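Local coordinates for collagen alpha-1(XX) chain (Homo sapiens, PDB 5KF4), which is a chain of an extracellular matrix collagen, of which the second fibronectin type III domain, a beta sandwich, probably supports matrix or adhesive contacts, at residues Leu17-Val22 / Ile27-Thr32; Thr65-Leu70 / Tyr76-Phe81. All blocks are in the same frame, centred on the assembly; numbering follows the deposited sequence.

Interaction 1 of 2, residues Leu17-Val22 / Ile27-Thr32; sequences LVLSQV and IRLSWT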
loop_
_atom_site.group_PDB
_atom_site.type_symbol
_atom_site.label_atom_id
_atom_site.label_comp_id
_atom_site.label_asym_id
_atom_site.label_seq_id
_atom_site.Cartn_x
_atom_site.Cartn_y
_atom_site.Cartn_z
ATOM N N LEU A 17 8.277 2.144 -4.976
ATOM C CA LEU A 17 7.459 2.680 -3.894
ATOM C C LEU A 17 8.205 3.762 -3.112
ATOM O O LEU A 17 9.331 3.553 -2.666
ATOM C CB LEU A 17 7.032 1.559 -2.945
ATOM C CG LEU A 17 6.113 1.978 -1.796
ATOM C CD1 LEU A 17 4.718 2.227 -2.347
ATOM C CD2 LEU A 17 6.084 0.943 -0.692
ATOM N N VAL A 18 7.567 4.916 -2.945
ATOM C CA VAL A 18 8.164 6.030 -2.214
ATOM C C VAL A 18 7.282 6.451 -1.035
ATOM O O VAL A 18 6.159 6.915 -1.221
ATOM C CB VAL A 18 8.404 7.249 -3.134
ATOM C CG1 VAL A 18 9.105 8.359 -2.378
ATOM C CG2 VAL A 18 9.211 6.842 -4.359
ATOM N N LEU A 19 7.809 6.302 0.175
ATOM C CA LEU A 19 7.081 6.653 1.393
ATOM C C LEU A 19 7.616 7.958 1.981
ATOM O O LEU A 19 8.703 7.978 2.556
ATOM C CB LEU A 19 7.178 5.528 2.436
ATOM C CG LEU A 19 6.854 4.074 2.064
ATOM C CD1 LEU A 19 7.982 3.414 1.282
ATOM C CD2 LEU A 19 6.541 3.258 3.302
ATOM N N SER A 20 6.863 9.045 1.825
ATOM C CA SER A 20 7.340 10.363 2.248
ATOM C C SER A 20 6.312 11.125 3.083
ATOM O O SER A 20 5.289 10.564 3.479
ATOM C CB SER A 20 7.734 11.204 1.031
ATOM O OG SER A 20 6.632 11.396 0.163
ATOM N N GLN A 21 6.588 12.409 3.317
ATOM C CA GLN A 21 5.712 13.297 4.086
ATOM C C GLN A 21 5.247 12.634 5.376
ATOM O O GLN A 21 4.058 12.628 5.697
ATOM C CB GLN A 21 4.502 13.740 3.260
ATOM C CG GLN A 21 4.862 14.401 1.945
ATOM C CD GLN A 21 3.642 14.839 1.161
ATOM O OE1 GLN A 21 2.520 14.802 1.666
ATOM N NE2 GLN A 21 3.855 15.256 -0.084
ATOM N N VAL A 22 6.202 12.079 6.111
ATOM C CA VAL A 22 5.893 11.334 7.315
ATOM C C VAL A 22 5.615 12.295 8.451
ATOM O O VAL A 22 6.452 13.128 8.795
ATOM C CB VAL A 22 7.049 10.396 7.708
ATOM C CG1 VAL A 22 6.658 9.527 8.889
ATOM C CG2 VAL A 22 7.462 9.550 6.521
ATOM N N ILE A 27 1.420 9.225 6.443
ATOM C CA ILE A 27 2.536 9.059 5.520
ATOM C C ILE A 27 2.005 9.215 4.102
ATOM O O ILE A 27 0.812 9.031 3.855
ATOM C CB ILE A 27 3.229 7.684 5.626
ATOM C CG1 ILE A 27 2.327 6.582 5.067
ATOM C CG2 ILE A 27 3.708 7.419 7.050
ATOM C CD1 ILE A 27 3.081 5.346 4.617
ATOM N N ARG A 28 2.873 9.569 3.163
ATOM C CA ARG A 28 2.433 9.550 1.781
ATOM C C ARG A 28 3.021 8.339 1.093
ATOM O O ARG A 28 4.162 7.957 1.336
ATOM C CB ARG A 28 2.816 10.821 1.026
ATOM C CG ARG A 28 1.732 11.214 0.038
ATOM C CD ARG A 28 2.029 12.488 -0.730
ATOM N NE ARG A 28 0.895 13.416 -0.731
ATOM C CZ ARG A 28 -0.319 13.154 -1.212
ATOM N NH1 ARG A 28 -1.260 14.087 -1.152
ATOM N NH2 ARG A 28 -0.607 11.975 -1.749
ATOM N N LEU A 29 2.215 7.743 0.226
ATOM C CA LEU A 29 2.626 6.576 -0.524
ATOM C C LEU A 29 2.715 6.954 -1.986
ATOM O O LEU A 29 1.829 7.626 -2.512
ATOM C CB LEU A 29 1.632 5.439 -0.315
ATOM C CG LEU A 29 2.180 4.021 -0.372
ATOM C CD1 LEU A 29 3.366 3.885 0.569
ATOM C CD2 LEU A 29 1.070 3.065 0.002
ATOM N N SER A 30 3.789 6.533 -2.640
ATOM C CA SER A 30 3.966 6.840 -4.049
ATOM C C SER A 30 4.585 5.659 -4.778
ATOM O O SER A 30 5.451 4.973 -4.244
ATOM C CB SER A 30 4.832 8.091 -4.213
ATOM O OG SER A 30 4.055 9.270 -4.075
ATOM N N TRP A 31 4.167 5.455 -6.019
ATOM C CA TRP A 31 4.624 4.315 -6.795
ATOM C C TRP A 31 4.625 4.640 -8.284
ATOM O O TRP A 31 3.959 5.576 -8.709
ATOM C CB TRP A 31 3.726 3.107 -6.496
ATOM C CG TRP A 31 2.262 3.348 -6.801
ATOM C CD1 TRP A 31 1.610 3.097 -7.977
ATOM C CD2 TRP A 31 1.281 3.907 -5.914
ATOM N NE1 TRP A 31 0.287 3.453 -7.872
ATOM C CE2 TRP A 31 0.060 3.954 -6.617
ATOM C CE3 TRP A 31 1.318 4.366 -4.593
ATOM C CZ2 TRP A 31 -1.113 4.444 -6.042
ATOM C CZ3 TRP A 31 0.152 4.855 -4.026
ATOM C CH2 TRP A 31 -1.046 4.888 -4.749
ATOM N N THR A 32 5.397 3.901 -9.076
ATOM C CA THR A 32 5.354 4.094 -10.521
ATOM C C THR A 32 4.486 3.023 -11.180
ATOM O O THR A 32 4.857 1.852 -11.211
ATOM C CB THR A 32 6.764 4.083 -11.145
ATOM O OG1 THR A 32 7.523 5.181 -10.621
ATOM C CG2 THR A 32 6.679 4.222 -12.657
#
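L29 leans on both L17 and L19 across an antiparallel hairpin, on its inward face. CD1 of L29 meets CD1 of L17 at 3.6 Å and CG of L19 at 3.8 Å. L17 and L29 cross obliquely, whereas L19 and L29 lie alongside each other and point the same way. With CG of L17 anti to the backbone N (chi1 -177°), its CD1 reaches L29 although its bond to CB points away from the other strand. Beyond L19, V22 runs beside I27, and CG1 of V22 lies 4.1 Å from CG2 of I27. On the outward face V18 and S30 touch through their CB atoms, 3.8 Å apart. These are a hydrogen-bonded pair, as are S20 and R28: S20 N donates to R28 O at 3.0 Å and R28 N returns a straighter bond to S20 O. Past the end of its strand, Q21 stretches alongside R28. Its OE1 meets the guanidinium edge in a weak, bent bond from R28 NE (3.2 Å), the amide standing nearly upright against the guanidinium with the planes 87° apart. R28 NH1 also forms a long, weak ion pair with E66. In the fibronectin type III sandwich, strand 64-67 continues this sheet beyond 27-32. The leucines and I27 face strands 75-84 and 87-97, touching V78, V80, L92 and V96, while W31 meets Y41 edge-to-face.

Interaction 2 of 2, residues Thr65-Leu70 / Tyr76-Phe81; sequences TELHNL and YLVSVF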
loop_
_atom_site.group_PDB
_atom_site.type_symbol
_atom_site.label_atom_id
_atom_site.label_comp_id
_atom_site.label_asym_id
_atom_site.label_seq_id
_atom_site.Cartn_x
_atom_site.Cartn_y
_atom_site.Cartn_z
ATOM N N THR A 65 -1.659 8.106 -2.908
ATOM C CA THR A 65 -2.724 8.195 -1.929
ATOM C C THR A 65 -2.050 8.465 -0.598
ATOM O O THR A 65 -0.890 8.103 -0.395
ATOM C CB THR A 65 -3.588 6.907 -1.881
ATOM O OG1 THR A 65 -4.971 7.246 -2.050
ATOM C CG2 THR A 65 -3.413 6.166 -0.563
ATOM N N GLU A 66 -2.769 9.116 0.304
ATOM C CA GLU A 66 -2.233 9.390 1.622
ATOM C C GLU A 66 -2.927 8.556 2.683
ATOM O O GLU A 66 -4.152 8.446 2.694
ATOM C CB GLU A 66 -2.374 10.873 1.956
ATOM C CG GLU A 66 -1.697 11.270 3.248
ATOM C CD GLU A 66 -1.618 12.766 3.422
ATOM O OE1 GLU A 66 -1.501 13.478 2.404
ATOM O OE2 GLU A 66 -1.677 13.230 4.580
ATOM N N LEU A 67 -2.140 7.994 3.591
ATOM C CA LEU A 67 -2.702 7.272 4.714
ATOM C C LEU A 67 -2.807 8.251 5.876
ATOM O O LEU A 67 -1.914 9.070 6.085
ATOM C CB LEU A 67 -1.823 6.070 5.076
ATOM C CG LEU A 67 -1.562 5.044 3.963
ATOM C CD1 LEU A 67 -0.705 3.888 4.460
ATOM C CD2 LEU A 67 -2.872 4.523 3.374
ATOM N N HIS A 68 -3.902 8.172 6.623
ATOM C CA HIS A 68 -4.142 9.095 7.725
ATOM C C HIS A 68 -4.482 8.353 9.009
ATOM O O HIS A 68 -4.650 7.132 9.007
ATOM C CB HIS A 68 -5.277 10.074 7.397
ATOM C CG HIS A 68 -4.953 11.056 6.313
ATOM N ND1 HIS A 68 -5.301 10.856 4.995
ATOM C CD2 HIS A 68 -4.332 12.259 6.360
ATOM C CE1 HIS A 68 -4.901 11.889 4.274
ATOM N NE2 HIS A 68 -4.308 12.753 5.078
ATOM N N ASN A 69 -4.596 9.114 10.093
ATOM C CA ASN A 69 -5.029 8.596 11.387
ATOM C C ASN A 69 -4.124 7.481 11.903
ATOM O O ASN A 69 -4.591 6.519 12.509
ATOM C CB ASN A 69 -6.476 8.105 11.302
ATOM C CG ASN A 69 -7.432 9.199 10.874
ATOM O OD1 ASN A 69 -7.675 10.152 11.612
ATOM N ND2 ASN A 69 -7.980 9.065 9.671
ATOM N N LEU A 70 -2.826 7.620 11.659
ATOM C CA LEU A 70 -1.849 6.643 12.123
ATOM C C LEU A 70 -1.384 6.975 13.538
ATOM O O LEU A 70 -1.370 8.137 13.939
ATOM C CB LEU A 70 -0.648 6.593 11.178
ATOM C CG LEU A 70 -0.949 6.161 9.742
ATOM C CD1 LEU A 70 0.282 6.320 8.861
ATOM C CD2 LEU A 70 -1.470 4.736 9.708
ATOM N N TYR A 76 5.057 0.825 10.638
ATOM C CA TYR A 76 4.029 0.215 9.809
ATOM C C TYR A 76 4.592 -0.551 8.619
ATOM O O TYR A 76 5.539 -0.107 7.977
ATOM C CB TYR A 76 3.049 1.280 9.303
ATOM C CG TYR A 76 2.109 1.813 10.359
ATOM C CD1 TYR A 76 0.921 1.156 10.647
ATOM C CD2 TYR A 76 2.400 2.972 11.063
ATOM C CE1 TYR A 76 0.054 1.635 11.602
ATOM C CE2 TYR A 76 1.535 3.456 12.024
ATOM C CZ TYR A 76 0.366 2.783 12.288
ATOM O OH TYR A 76 -0.502 3.255 13.244
ATOM N N LEU A 77 4.007 -1.715 8.346
ATOM C CA LEU A 77 4.231 -2.402 7.083
ATOM C C LEU A 77 3.195 -1.900 6.098
ATOM O O LEU A 77 1.998 -2.023 6.340
ATOM C CB LEU A 77 4.133 -3.921 7.235
ATOM C CG LEU A 77 4.557 -4.709 5.991
ATOM C CD1 LEU A 77 6.010 -4.416 5.626
ATOM C CD2 LEU A 77 4.334 -6.204 6.181
ATOM N N VAL A 78 3.648 -1.349 4.981
ATOM C CA VAL A 78 2.738 -0.724 4.033
ATOM C C VAL A 78 2.798 -1.427 2.683
ATOM O O VAL A 78 3.869 -1.567 2.111
ATOM C CB VAL A 78 3.068 0.763 3.849
ATOM C CG1 VAL A 78 2.111 1.386 2.867
ATOM C CG2 VAL A 78 3.000 1.485 5.185
ATOM N N SER A 79 1.651 -1.873 2.180
ATOM C CA SER A 79 1.616 -2.652 0.945
ATOM C C SER A 79 0.716 -2.037 -0.126
ATOM O O SER A 79 -0.317 -1.438 0.181
ATOM C CB SER A 79 1.169 -4.082 1.242
ATOM O OG SER A 79 2.057 -4.715 2.148
ATOM N N VAL A 80 1.118 -2.200 -1.385
ATOM C CA VAL A 80 0.331 -1.740 -2.526
ATOM C C VAL A 80 0.017 -2.892 -3.474
ATOM O O VAL A 80 0.913 -3.427 -4.117
ATOM C CB VAL A 80 1.065 -0.643 -3.312
ATOM C CG1 VAL A 80 0.226 -0.184 -4.496
ATOM C CG2 VAL A 80 1.398 0.520 -2.407
ATOM N N PHE A 81 -1.256 -3.262 -3.566
ATOM C CA PHE A 81 -1.685 -4.372 -4.415
ATOM C C PHE A 81 -2.466 -3.871 -5.623
ATOM O O PHE A 81 -3.488 -3.205 -5.471
ATOM C CB PHE A 81 -2.543 -5.352 -3.621
ATOM C CG PHE A 81 -1.796 -6.092 -2.551
ATOM C CD1 PHE A 81 -1.156 -7.286 -2.837
ATOM C CD2 PHE A 81 -1.735 -5.593 -1.257
ATOM C CE1 PHE A 81 -0.477 -7.976 -1.851
ATOM C CE2 PHE A 81 -1.053 -6.277 -0.267
ATOM C CZ PHE A 81 -0.423 -7.469 -0.562
#
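L67 and V78 have CA atoms 9.7 Å apart and L70 and Y76 9.0 Å, a between-sheet spacing that side chains span without any hydrogen bond joining the two segments. Toward the end of strand 64-67, L67 and V78 reach for each other tip to tip, with CD1 of L67 and CG1 of V78 separated by 4.1 Å. The other pair is a CH-pi contact: CD2 of L70 stands over one face of the Y76 ring, 4.0 Å from its centroid and 21° off the ring normal. It is displaced toward the phenol end, where CZ is its nearest ring atom at 3.7 Å. CB of L70 touches the rim at CE2 of Y76 (3.9 Å), while the methyl CD2 alone lies over the face. Y76 CG lies anti to the carbonyl carbon (chi1 -73°), which sends the ring across to L70; its hydroxyl is tied by a hydrogen bond to A71 N. This is the tyrosine corner of Greek-key sandwiches, pinning the loop that crosses between the sheets. A phenylalanine here would probably keep the ring under L70 but leave A71 N without its hydroxyl partner, loosening the loop. Around this buried contact, W45 of strand 40-47 packs on L67 and L70. I27 of strand 27-32 touches L70 and V78, and V96 of strand 87-97 lies against V78.

From the N terminus, interaction 1 comes first, closing a short turn, with four residues between segments 17-22 and 27-32. The chain then passes through strands 40-47 and 54-59 before interaction 2 closes a five-residue link between 65-70 and 76-81, so the contacts follow in series, neither nesting nor crossing. They differ in kind: interaction 1 joins neighbours within the three-stranded sheet, interaction 2 bridges that sheet and the four-stranded one. Strands 27-32 and 64-67 are adjacent, and probable backbone hydrogen bonds from L67 N to I27 O and from L29 N to T65 O couple the two contacts. In the interior, L29 CD2 packs on V78 CG1 at 3.5 Å, so the interiors of the two contacts meet directly.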